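Local coordinates for succinoglycan biosynthesis protein (Bacillus cereus ATCC 14579, PDB 3B55) that binds calcium and is probably a hydrolase related to the erythromycin esterases, its substrate not established, at residues A75-A87 with R335-N349. The protein carries 1 engineered substitution. Numbering follows the deposited sequence.
Sequences ASIVGLGEATHGA and RYVSIGTSVYEGQYN. With CA (calcium ion), chain B.
Strands 77-82 and 336-344 run parallel, 14° apart, and exchange backbone hydrogen bonds from V337 N to I77 O through to G81 N to I339 O, the last nearly straight. Just ahead of 336-344, R335 O takes both S76 N and I77 N. The strands are neighbours inside the mixed sheet of this erythromycin esterase-like fold; strand 301-306 takes the other edge of 77-82.

On one face, V78 and V337 lie side by side, and L80 CD1 rests 3.8 Å from I339 CG2. I339 carries CG1 anti to its carbonyl carbon (chi1 -63°), which swings CD1 back to V78 CG1. Helix 88-104 packs over this face at L80. On the other face Y336 leans across the neighbouring strand: its CD1 meets I77 CG2, and its ring runs obliquely past I77 O to bring OH within 3.5 Å of G79 CA. G79 has no side chain to block the ring, whose hydroxyl hydrogen-bonds V310 O.

At the end of strand 77-82, T341 continues the pairing with its side chain. With chi1 at 44°, OG1 sits between the backbone N and the carbonyl carbon, gives its proton to G81 O at 2.7 Å and accepts A83 N at 2.8 Å. Beyond this clamp the chain reaches the metal site: H85 NE2 binds the calcium ion together with E113, and E82 OE1 is salt-bridged to K94. T84 OG1 closes an ST turn on G86 N. After the corner at 345, residues 346-349 come back alongside G86, and N349 N bonds G86 O at 2.8 Å, with Y348 CB against the same oxygen.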
loop_
_atom_site.group_PDB
_atom_site.type_symbol
_atom_site.label_atom_id
_atom_site.label_comp_id
_atom_site.label_asym_id
_atom_site.label_seq_id
_atom_site.Cartn_x
_atom_site.Cartn_y
_atom_site.Cartn_z
ATOM N N ALA A 75 7.600 15.885 5.176
ATOM C CA ALA A 75 7.046 15.096 4.075
ATOM C C ALA A 75 5.525 15.047 4.175
ATOM O O ALA A 75 4.968 14.952 5.271
ATOM C CB ALA A 75 7.603 13.682 4.104
ATOM N N SER A 76 4.862 15.094 3.024
ATOM C CA SER A 76 3.399 15.069 2.954
ATOM C C SER A 76 2.849 13.653 2.835
ATOM O O SER A 76 1.688 13.389 3.152
ATOM C CB SER A 76 2.924 15.847 1.729
ATOM O OG SER A 76 3.581 17.093 1.662
ATOM N N ILE A 77 3.686 12.744 2.361
ATOM C CA ILE A 77 3.253 11.378 2.154
ATOM C C ILE A 77 4.420 10.442 2.400
ATOM O O ILE A 77 5.503 10.610 1.842
ATOM C CB ILE A 77 2.673 11.249 0.727
ATOM C CG1 ILE A 77 2.396 9.790 0.379
ATOM C CG2 ILE A 77 3.607 11.925 -0.269
ATOM C CD1 ILE A 77 1.610 9.640 -0.914
ATOM N N VAL A 78 4.187 9.473 3.278
ATOM C CA VAL A 78 5.195 8.504 3.681
ATOM C C VAL A 78 4.815 7.078 3.313
ATOM O O VAL A 78 3.781 6.568 3.752
ATOM C CB VAL A 78 5.422 8.580 5.218
ATOM C CG1 VAL A 78 6.320 7.439 5.691
ATOM C CG2 VAL A 78 6.025 9.927 5.580
ATOM N N GLY A 79 5.662 6.444 2.505
ATOM C CA GLY A 79 5.421 5.073 2.100
ATOM C C GLY A 79 5.922 4.172 3.219
ATOM O O GLY A 79 7.040 4.355 3.705
ATOM N N LEU A 80 5.107 3.208 3.639
ATOM C CA LEU A 80 5.492 2.299 4.714
ATOM C C LEU A 80 5.349 0.879 4.185
ATOM O O LEU A 80 4.263 0.298 4.210
ATOM C CB LEU A 80 4.590 2.542 5.935
ATOM C CG LEU A 80 4.911 1.897 7.288
ATOM C CD1 LEU A 80 6.354 2.206 7.689
ATOM C CD2 LEU A 80 3.928 2.437 8.354
ATOM N N GLY A 81 6.458 0.316 3.714
ATOM C CA GLY A 81 6.399 -1.021 3.147
ATOM C C GLY A 81 6.594 -2.201 4.069
ATOM O O GLY A 81 7.188 -2.085 5.136
ATOM N N GLU A 82 6.066 -3.348 3.653
ATOM C CA GLU A 82 6.205 -4.578 4.430
ATOM C C GLU A 82 7.013 -5.559 3.601
ATOM O O GLU A 82 6.686 -5.810 2.445
ATOM C CB GLU A 82 4.829 -5.159 4.809
ATOM C CG GLU A 82 3.754 -5.031 3.743
ATOM C CD GLU A 82 2.352 -5.154 4.335
ATOM O OE1 GLU A 82 2.032 -4.395 5.282
ATOM O OE2 GLU A 82 1.565 -6.002 3.866
ATOM N N ALA A 83 8.088 -6.084 4.181
ATOM C CA ALA A 83 8.946 -7.021 3.466
ATOM C C ALA A 83 8.135 -8.177 2.904
ATOM O O ALA A 83 8.485 -8.740 1.877
ATOM C CB ALA A 83 10.052 -7.545 4.389
ATOM N N THR A 84 7.047 -8.510 3.584
ATOM C CA THR A 84 6.162 -9.595 3.177
ATOM C C THR A 84 4.771 -9.379 3.759
ATOM O O THR A 84 4.621 -8.699 4.774
ATOM C CB THR A 84 6.655 -10.956 3.694
ATOM O OG1 THR A 84 5.643 -11.939 3.464
ATOM C CG2 THR A 84 6.940 -10.894 5.204
ATOM N N HIS A 85 3.762 -9.973 3.126
ATOM C CA HIS A 85 2.394 -9.848 3.615
ATOM C C HIS A 85 2.030 -10.923 4.629
ATOM O O HIS A 85 0.880 -10.997 5.057
ATOM C CB HIS A 85 1.391 -9.944 2.473
ATOM C CG HIS A 85 1.401 -8.763 1.568
ATOM N ND1 HIS A 85 1.613 -7.481 2.027
ATOM C CD2 HIS A 85 1.164 -8.654 0.243
ATOM C CE1 HIS A 85 1.500 -6.632 1.024
ATOM N NE2 HIS A 85 1.226 -7.319 -0.067
ATOM N N GLY A 86 2.990 -11.752 5.022
ATOM C CA GLY A 86 2.662 -12.808 5.966
ATOM C C GLY A 86 3.450 -12.896 7.261
ATOM O O GLY A 86 3.629 -13.990 7.788
ATOM N N ALA A 87 3.914 -11.767 7.789
ATOM C CA ALA A 87 4.663 -11.787 9.043
ATOM C C ALA A 87 3.998 -10.921 10.112
ATOM O O ALA A 87 3.608 -9.775 9.858
ATOM C CB ALA A 87 6.101 -11.333 8.817
ATOM N N ARG A 335 9.023 15.445 -0.994
ATOM C CA ARG A 335 7.795 15.432 -0.217
ATOM C C ARG A 335 7.310 14.018 0.079
ATOM O O ARG A 335 6.426 13.825 0.909
ATOM C CB ARG A 335 6.703 16.252 -0.907
ATOM C CG ARG A 335 6.941 17.759 -0.789
ATOM C CD ARG A 335 5.635 18.538 -0.908
ATOM N NE ARG A 335 5.052 18.395 -2.236
ATOM C CZ ARG A 335 3.753 18.254 -2.469
ATOM N NH1 ARG A 335 2.899 18.232 -1.450
ATOM N NH2 ARG A 335 3.313 18.141 -3.717
ATOM N N TYR A 336 7.891 13.035 -0.607
ATOM C CA TYR A 336 7.548 11.634 -0.391
ATOM C C TYR A 336 8.719 10.977 0.318
ATOM O O TYR A 336 9.846 11.047 -0.163
ATOM C CB TYR A 336 7.310 10.914 -1.721
ATOM C CG TYR A 336 7.078 9.421 -1.589
ATOM C CD1 TYR A 336 6.071 8.922 -0.766
ATOM C CD2 TYR A 336 7.865 8.506 -2.293
ATOM C CE1 TYR A 336 5.845 7.561 -0.648
ATOM C CE2 TYR A 336 7.649 7.135 -2.177
ATOM C CZ TYR A 336 6.635 6.671 -1.352
ATOM O OH TYR A 336 6.404 5.322 -1.228
ATOM N N VAL A 337 8.456 10.365 1.468
ATOM C CA VAL A 337 9.492 9.670 2.219
ATOM C C VAL A 337 9.118 8.202 2.154
ATOM O O VAL A 337 7.964 7.839 2.372
ATOM C CB VAL A 337 9.554 10.120 3.697
ATOM C CG1 VAL A 337 10.427 9.162 4.490
ATOM C CG2 VAL A 337 10.129 11.522 3.784
ATOM N N SER A 338 10.088 7.354 1.840
ATOM C CA SER A 338 9.823 5.925 1.726
ATOM C C SER A 338 10.512 5.115 2.810
ATOM O O SER A 338 11.739 5.124 2.933
ATOM C CB SER A 338 10.269 5.428 0.344
ATOM O OG SER A 338 10.113 4.031 0.219
ATOM N N ILE A 339 9.710 4.415 3.599
ATOM C CA ILE A 339 10.227 3.576 4.667
ATOM C C ILE A 339 9.978 2.118 4.316
ATOM O O ILE A 339 8.853 1.734 4.005
ATOM C CB ILE A 339 9.529 3.874 6.004
ATOM C CG1 ILE A 339 9.810 5.318 6.420
ATOM C CG2 ILE A 339 10.022 2.906 7.071
ATOM C CD1 ILE A 339 9.066 5.763 7.659
ATOM N N GLY A 340 11.029 1.307 4.357
ATOM C CA GLY A 340 10.864 -0.101 4.043
ATOM C C GLY A 340 11.250 -0.961 5.227
ATOM O O GLY A 340 12.013 -0.524 6.083
ATOM N N THR A 341 10.707 -2.174 5.291
ATOM C CA THR A 341 11.034 -3.100 6.377
ATOM C C THR A 341 11.867 -4.225 5.796
ATOM O O THR A 341 11.772 -4.519 4.603
ATOM C CB THR A 341 9.768 -3.702 7.043
ATOM O OG1 THR A 341 8.818 -4.088 6.040
ATOM C CG2 THR A 341 9.138 -2.690 7.993
ATOM N N SER A 342 12.700 -4.838 6.630
ATOM C CA SER A 342 13.539 -5.926 6.165
ATOM C C SER A 342 13.636 -7.006 7.233
ATOM O O SER A 342 13.522 -6.735 8.430
ATOM C CB SER A 342 14.924 -5.397 5.796
ATOM O OG SER A 342 15.628 -6.340 5.003
ATOM N N VAL A 343 13.857 -8.235 6.794
ATOM C CA VAL A 343 13.918 -9.352 7.714
ATOM C C VAL A 343 15.240 -10.099 7.651
ATOM O O VAL A 343 16.142 -9.725 6.902
ATOM C CB VAL A 343 12.771 -10.324 7.411
ATOM C CG1 VAL A 343 11.433 -9.647 7.688
ATOM C CG2 VAL A 343 12.843 -10.763 5.954
ATOM N N TYR A 344 15.336 -11.164 8.441
ATOM C CA TYR A 344 16.536 -11.986 8.493
ATOM C C TYR A 344 16.208 -13.466 8.718
ATOM O O TYR A 344 16.391 -14.292 7.826
ATOM C CB TYR A 344 17.464 -11.468 9.595
ATOM C CG TYR A 344 18.745 -12.254 9.736
ATOM C CD1 TYR A 344 19.533 -12.545 8.621
ATOM C CD2 TYR A 344 19.167 -12.718 10.982
ATOM C CE1 TYR A 344 20.706 -13.281 8.742
ATOM C CE2 TYR A 344 20.343 -13.455 11.115
ATOM C CZ TYR A 344 21.108 -13.731 9.993
ATOM O OH TYR A 344 22.269 -14.457 10.122
ATOM N N GLU A 345 15.715 -13.804 9.905
ATOM C CA GLU A 345 15.374 -15.191 10.198
ATOM C C GLU A 345 13.924 -15.317 10.649
ATOM O O GLU A 345 13.308 -14.338 11.083
ATOM C CB GLU A 345 16.294 -15.758 11.287
ATOM C CG GLU A 345 17.778 -15.766 10.933
ATOM C CD GLU A 345 18.649 -16.338 12.050
ATOM O OE1 GLU A 345 18.439 -15.956 13.221
ATOM O OE2 GLU A 345 19.548 -17.155 11.752
ATOM N N GLY A 346 13.377 -16.526 10.533
ATOM C CA GLY A 346 12.003 -16.745 10.947
ATOM C C GLY A 346 11.109 -17.399 9.912
ATOM O O GLY A 346 11.572 -17.855 8.866
ATOM N N GLN A 347 9.814 -17.437 10.217
ATOM C CA GLN A 347 8.824 -18.025 9.330
ATOM C C GLN A 347 7.710 -17.033 9.041
ATOM O O GLN A 347 7.450 -16.126 9.833
ATOM C CB GLN A 347 8.247 -19.296 9.954
ATOM C CG GLN A 347 9.316 -20.304 10.336
ATOM C CD GLN A 347 8.741 -21.576 10.909
ATOM O OE1 GLN A 347 8.237 -22.431 10.178
ATOM N NE2 GLN A 347 8.799 -21.704 12.231
ATOM N N TYR A 348 7.047 -17.213 7.906
ATOM C CA TYR A 348 5.977 -16.317 7.505
ATOM C C TYR A 348 4.933 -17.058 6.690
ATOM O O TYR A 348 5.184 -18.165 6.208
ATOM C CB TYR A 348 6.547 -15.178 6.660
ATOM C CG TYR A 348 7.408 -15.651 5.501
ATOM C CD1 TYR A 348 8.750 -15.992 5.695
ATOM C CD2 TYR A 348 6.876 -15.788 4.218
ATOM C CE1 TYR A 348 9.539 -16.457 4.642
ATOM C CE2 TYR A 348 7.659 -16.250 3.159
ATOM C CZ TYR A 348 8.983 -16.585 3.381
ATOM O OH TYR A 348 9.747 -17.070 2.354
ATOM N N ASN A 349 3.759 -16.447 6.547
ATOM C CA ASN A 349 2.690 -17.043 5.763
ATOM C C ASN A 349 2.938 -16.751 4.288
ATOM O O ASN A 349 3.363 -15.649 3.912
ATOM C CB ASN A 349 1.322 -16.469 6.144
ATOM C CG ASN A 349 0.812 -16.999 7.468
ATOM O OD1 ASN A 349 0.860 -18.199 7.730
ATOM N ND2 ASN A 349 0.307 -16.104 8.307
HETATM CA CA CA B . 0.726 -6.992 -2.371
#